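Long-range contact in bradyzoite pseudokinase 1 (Toxoplasma gondii, PDB 6M7Z), which is a divergent kinase-fold protein without a glycine-rich loop that regulates membrane ultrastructure of the parasitophorous vacuole: residues A[21-35]-A[114-126]. Sequence-based numbering, arbitrary orientation.
Sequences LKELPDIDESRNPIL and GEYRGAFLTYIFH
Arg117 meets the residues around the end of helix 14-23 along nearly its whole length. Its CB packs on Leu24 CB at 3.9 Å, and with CG anti to the backbone N (chi1 162°) the chain runs out until CD reaches Leu21 CD1. There it bends, chi3 60°, and the guanidinium turns in among the carbonyls: NE gives a weak bond to Leu21 O at the group's edge, while NH2 donates to Lys22 O at 3.3 Å and, weakly, to Leu24 O. Asp26 lies alongside, its OD1 near CZ and both terminal nitrogens, 3.3 Å from NH2 but well out of the guanidinium plane, a salt bridge of charge alone. The backbones also join here in a single bridge, Arg117 N donating to Pro25 O at 3.0 Å and Ile27 N returning a weak bond to Arg117 O.

Beyond the bridge, Ile27 packs against the aromatic side chains of the hairpin: CB against Tyr116 CB, CG2 on Tyr123 CE1 at 3.7 Å, CD1 at the edge of Phe125. Ile34 reaches Tyr123 and Phe125, CG2 at the edge of Tyr123 and CD1 on Phe125. Glu29 then reaches over to the hairpin turn. Tyr123 OH donates to the anti lone pair of OE2 at 2.6 Å, the carboxylate standing steeply to the ring, and Ala119 N reaches OE1 at 3.0 Å from above the carboxylate plane. A water also donates to OE2.

The linker between helices 14-23 and 33-39 thus touches edge strand 114-117 of the four-stranded sheet through one bridge, then turns to the aromatic residues. Carbonyls near the helix end and Asp26 together hold the bent Arg117 and probably balance its charge, and the donors around Glu29 probably keep it ionised.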
# COMPACT_ATOMS: atom_id res chain seq x y z
N LEU A 21 -3.34 12.42 18.65
CA LEU A 21 -2.09 12.99 18.18
C LEU A 21 -1.09 13.09 19.33
O LEU A 21 0.07 12.70 19.18
CB LEU A 21 -2.38 14.36 17.55
CG LEU A 21 -1.16 15.20 17.20
CD1 LEU A 21 -0.32 14.53 16.13
CD2 LEU A 21 -1.60 16.58 16.76
N LYS A 22 -1.56 13.55 20.49
CA LYS A 22 -0.71 13.74 21.69
C LYS A 22 -0.22 12.40 22.24
O LYS A 22 0.86 12.33 22.79
CB LYS A 22 -1.46 14.57 22.73
CG LYS A 22 -1.52 16.06 22.39
CD LYS A 22 -2.30 16.93 23.34
CE LYS A 22 -1.85 18.37 23.29
NZ LYS A 22 -2.95 19.33 23.52
N GLU A 23 -0.99 11.33 22.06
CA GLU A 23 -0.65 9.98 22.53
C GLU A 23 0.48 9.34 21.70
O GLU A 23 1.04 8.35 22.14
CB GLU A 23 -1.88 9.07 22.50
CG GLU A 23 -2.79 9.29 23.71
CD GLU A 23 -3.89 8.28 23.97
OE1 GLU A 23 -4.36 7.65 23.01
OE2 GLU A 23 -4.26 8.13 25.14
N LEU A 24 0.77 9.83 20.49
CA LEU A 24 1.84 9.24 19.66
C LEU A 24 3.19 9.50 20.30
O LEU A 24 3.45 10.60 20.76
CB LEU A 24 1.84 9.85 18.25
CG LEU A 24 0.73 9.40 17.32
CD1 LEU A 24 0.84 10.14 15.99
CD2 LEU A 24 0.74 7.88 17.15
N PRO A 25 4.11 8.51 20.30
CA PRO A 25 5.44 8.70 20.89
C PRO A 25 6.33 9.68 20.13
O PRO A 25 6.20 9.81 18.91
CB PRO A 25 6.04 7.28 20.88
CG PRO A 25 5.32 6.58 19.76
CD PRO A 25 3.92 7.16 19.75
N ASP A 26 7.23 10.34 20.86
CA ASP A 26 8.16 11.30 20.31
C ASP A 26 9.23 10.58 19.48
O ASP A 26 9.56 9.43 19.71
CB ASP A 26 8.87 12.11 21.40
CG ASP A 26 8.01 13.17 22.06
OD1 ASP A 26 6.89 13.43 21.60
OD2 ASP A 26 8.51 13.78 23.02
N ILE A 27 9.78 11.33 18.53
CA ILE A 27 10.99 11.03 17.84
C ILE A 27 11.89 12.26 18.01
O ILE A 27 11.37 13.39 18.09
CB ILE A 27 10.71 10.69 16.36
CG1 ILE A 27 11.98 10.31 15.60
CG2 ILE A 27 9.99 11.83 15.65
CD1 ILE A 27 11.68 9.76 14.19
N ASP A 28 13.21 12.03 18.07
CA ASP A 28 14.19 13.09 18.26
C ASP A 28 14.66 13.56 16.88
O ASP A 28 15.39 12.81 16.19
CB ASP A 28 15.35 12.64 19.14
CG ASP A 28 16.27 13.75 19.61
OD1 ASP A 28 16.11 14.92 19.14
OD2 ASP A 28 17.15 13.45 20.45
N GLU A 29 14.23 14.78 16.51
CA GLU A 29 14.36 15.33 15.15
C GLU A 29 15.75 15.94 14.93
O GLU A 29 16.18 16.07 13.77
CB GLU A 29 13.24 16.33 14.88
CG GLU A 29 11.89 15.65 14.71
CD GLU A 29 10.70 16.60 14.57
OE1 GLU A 29 10.52 17.48 15.44
OE2 GLU A 29 9.96 16.46 13.58
N SER A 30 16.45 16.29 16.03
CA SER A 30 17.83 16.82 15.95
C SER A 30 18.85 15.71 15.65
O SER A 30 19.96 15.99 15.26
CB SER A 30 18.21 17.56 17.21
OG SER A 30 17.95 16.77 18.35
N ARG A 31 18.44 14.44 15.82
CA ARG A 31 19.34 13.27 15.71
C ARG A 31 19.01 12.49 14.42
O ARG A 31 19.08 11.23 14.35
CB ARG A 31 19.13 12.35 16.92
CG ARG A 31 19.49 12.95 18.28
CD ARG A 31 20.97 13.26 18.47
NE ARG A 31 21.13 14.17 19.60
CZ ARG A 31 21.94 15.23 19.64
NH1 ARG A 31 22.84 15.41 18.69
NH2 ARG A 31 21.82 16.11 20.61
N ASN A 32 18.58 13.18 13.37
CA ASN A 32 17.70 12.60 12.32
C ASN A 32 17.88 13.45 11.06
O ASN A 32 17.61 14.65 11.04
CB ASN A 32 16.28 12.56 12.90
CG ASN A 32 15.18 12.29 11.91
OD1 ASN A 32 15.19 11.27 11.23
ND2 ASN A 32 14.21 13.19 11.85
N PRO A 33 18.37 12.85 9.94
CA PRO A 33 18.56 13.60 8.70
C PRO A 33 17.29 13.89 7.87
O PRO A 33 17.40 14.62 6.89
CB PRO A 33 19.50 12.71 7.87
CG PRO A 33 19.22 11.31 8.37
CD PRO A 33 18.82 11.46 9.83
N ILE A 34 16.11 13.43 8.32
CA ILE A 34 14.88 13.64 7.57
C ILE A 34 14.55 15.14 7.51
O ILE A 34 14.27 15.64 6.43
CB ILE A 34 13.74 12.80 8.16
CG1 ILE A 34 13.99 11.30 7.92
CG2 ILE A 34 12.40 13.25 7.59
CD1 ILE A 34 13.03 10.35 8.63
N LEU A 35 14.55 15.84 8.66
CA LEU A 35 14.30 17.29 8.68
C LEU A 35 15.30 18.02 7.78
O LEU A 35 14.91 18.93 7.05
CB LEU A 35 14.43 17.83 10.11
CG LEU A 35 13.15 18.09 10.89
CD1 LEU A 35 13.47 18.88 12.15
CD2 LEU A 35 12.11 18.86 10.09
N GLY A 114 6.65 1.62 12.65
CA GLY A 114 6.51 2.56 13.77
C GLY A 114 5.91 3.89 13.33
O GLY A 114 6.17 4.35 12.22
N GLU A 115 5.13 4.49 14.24
CA GLU A 115 4.50 5.79 14.03
C GLU A 115 4.97 6.74 15.14
O GLU A 115 4.98 6.37 16.29
CB GLU A 115 2.97 5.67 14.04
CG GLU A 115 2.44 4.47 13.27
CD GLU A 115 2.59 3.11 13.94
OE1 GLU A 115 2.65 3.05 15.20
OE2 GLU A 115 2.63 2.09 13.22
N TYR A 116 5.36 7.96 14.76
CA TYR A 116 5.91 8.94 15.70
C TYR A 116 5.38 10.34 15.38
O TYR A 116 4.84 10.59 14.33
CB TYR A 116 7.44 8.91 15.68
CG TYR A 116 8.01 7.56 16.01
CD1 TYR A 116 8.16 6.60 15.03
CD2 TYR A 116 8.34 7.22 17.32
CE1 TYR A 116 8.66 5.34 15.31
CE2 TYR A 116 8.88 5.97 17.62
CZ TYR A 116 9.04 5.02 16.62
OH TYR A 116 9.55 3.79 16.91
N ARG A 117 5.53 11.23 16.36
CA ARG A 117 5.20 12.63 16.27
C ARG A 117 6.46 13.41 16.64
O ARG A 117 7.12 13.09 17.60
CB ARG A 117 4.04 12.94 17.22
CG ARG A 117 3.88 14.41 17.54
CD ARG A 117 2.69 14.75 18.42
NE ARG A 117 2.81 14.05 19.68
CZ ARG A 117 3.61 14.42 20.68
NH1 ARG A 117 4.39 15.47 20.55
NH2 ARG A 117 3.62 13.74 21.81
N GLY A 118 6.81 14.41 15.82
CA GLY A 118 7.77 15.43 16.19
C GLY A 118 7.05 16.68 16.61
O GLY A 118 5.88 16.63 16.91
N ALA A 119 7.75 17.82 16.60
CA ALA A 119 7.12 19.11 16.94
C ALA A 119 6.06 19.52 15.89
O ALA A 119 5.03 20.01 16.27
CB ALA A 119 8.19 20.17 17.08
N PHE A 120 6.33 19.33 14.60
CA PHE A 120 5.40 19.82 13.53
C PHE A 120 5.05 18.74 12.48
O PHE A 120 4.28 19.05 11.57
CB PHE A 120 6.01 21.02 12.80
CG PHE A 120 6.84 21.92 13.68
CD1 PHE A 120 6.23 22.77 14.60
CD2 PHE A 120 8.22 21.90 13.60
CE1 PHE A 120 6.99 23.60 15.41
CE2 PHE A 120 8.98 22.73 14.41
CZ PHE A 120 8.37 23.59 15.31
N LEU A 121 5.59 17.52 12.61
CA LEU A 121 5.37 16.45 11.65
C LEU A 121 4.91 15.19 12.37
O LEU A 121 5.34 14.93 13.48
CB LEU A 121 6.68 16.16 10.92
CG LEU A 121 7.29 17.32 10.14
CD1 LEU A 121 8.68 16.95 9.63
CD2 LEU A 121 6.39 17.74 8.98
N THR A 122 4.08 14.37 11.70
CA THR A 122 3.92 12.96 12.06
C THR A 122 4.72 12.10 11.08
O THR A 122 4.93 12.52 9.92
CB THR A 122 2.45 12.54 12.07
OG1 THR A 122 1.92 12.69 10.74
CG2 THR A 122 1.63 13.35 13.05
N TYR A 123 5.15 10.92 11.53
CA TYR A 123 5.99 10.02 10.78
C TYR A 123 5.40 8.60 10.80
O TYR A 123 4.91 8.14 11.83
CB TYR A 123 7.40 9.91 11.36
CG TYR A 123 8.20 11.19 11.45
CD1 TYR A 123 7.91 12.15 12.41
CD2 TYR A 123 9.29 11.39 10.65
CE1 TYR A 123 8.65 13.31 12.52
CE2 TYR A 123 10.05 12.55 10.73
CZ TYR A 123 9.74 13.50 11.69
OH TYR A 123 10.49 14.64 11.79
N ILE A 124 5.44 7.91 9.66
CA ILE A 124 5.23 6.49 9.56
C ILE A 124 6.43 5.90 8.82
O ILE A 124 6.74 6.33 7.72
CB ILE A 124 3.93 6.12 8.82
CG1 ILE A 124 2.70 6.72 9.46
CG2 ILE A 124 3.80 4.59 8.68
CD1 ILE A 124 1.41 6.32 8.78
N PHE A 125 7.07 4.90 9.42
CA PHE A 125 8.18 4.23 8.80
C PHE A 125 7.65 2.95 8.12
O PHE A 125 6.75 2.27 8.63
CB PHE A 125 9.29 4.02 9.82
CG PHE A 125 9.99 5.29 10.23
CD1 PHE A 125 9.49 6.08 11.26
CD2 PHE A 125 11.12 5.73 9.56
CE1 PHE A 125 10.11 7.28 11.60
CE2 PHE A 125 11.73 6.93 9.90
CZ PHE A 125 11.23 7.70 10.93
N HIS A 126 8.20 2.67 6.94
CA HIS A 126 7.91 1.48 6.16
C HIS A 126 9.22 0.83 5.74
O HIS A 126 10.24 1.50 5.65
CB HIS A 126 7.11 1.82 4.90
CG HIS A 126 5.76 2.37 5.16
ND1 HIS A 126 4.78 1.64 5.78
CD2 HIS A 126 5.22 3.57 4.87
CE1 HIS A 126 3.68 2.38 5.88
NE2 HIS A 126 3.94 3.58 5.34
O HOH W 1 8.57 18.65 13.59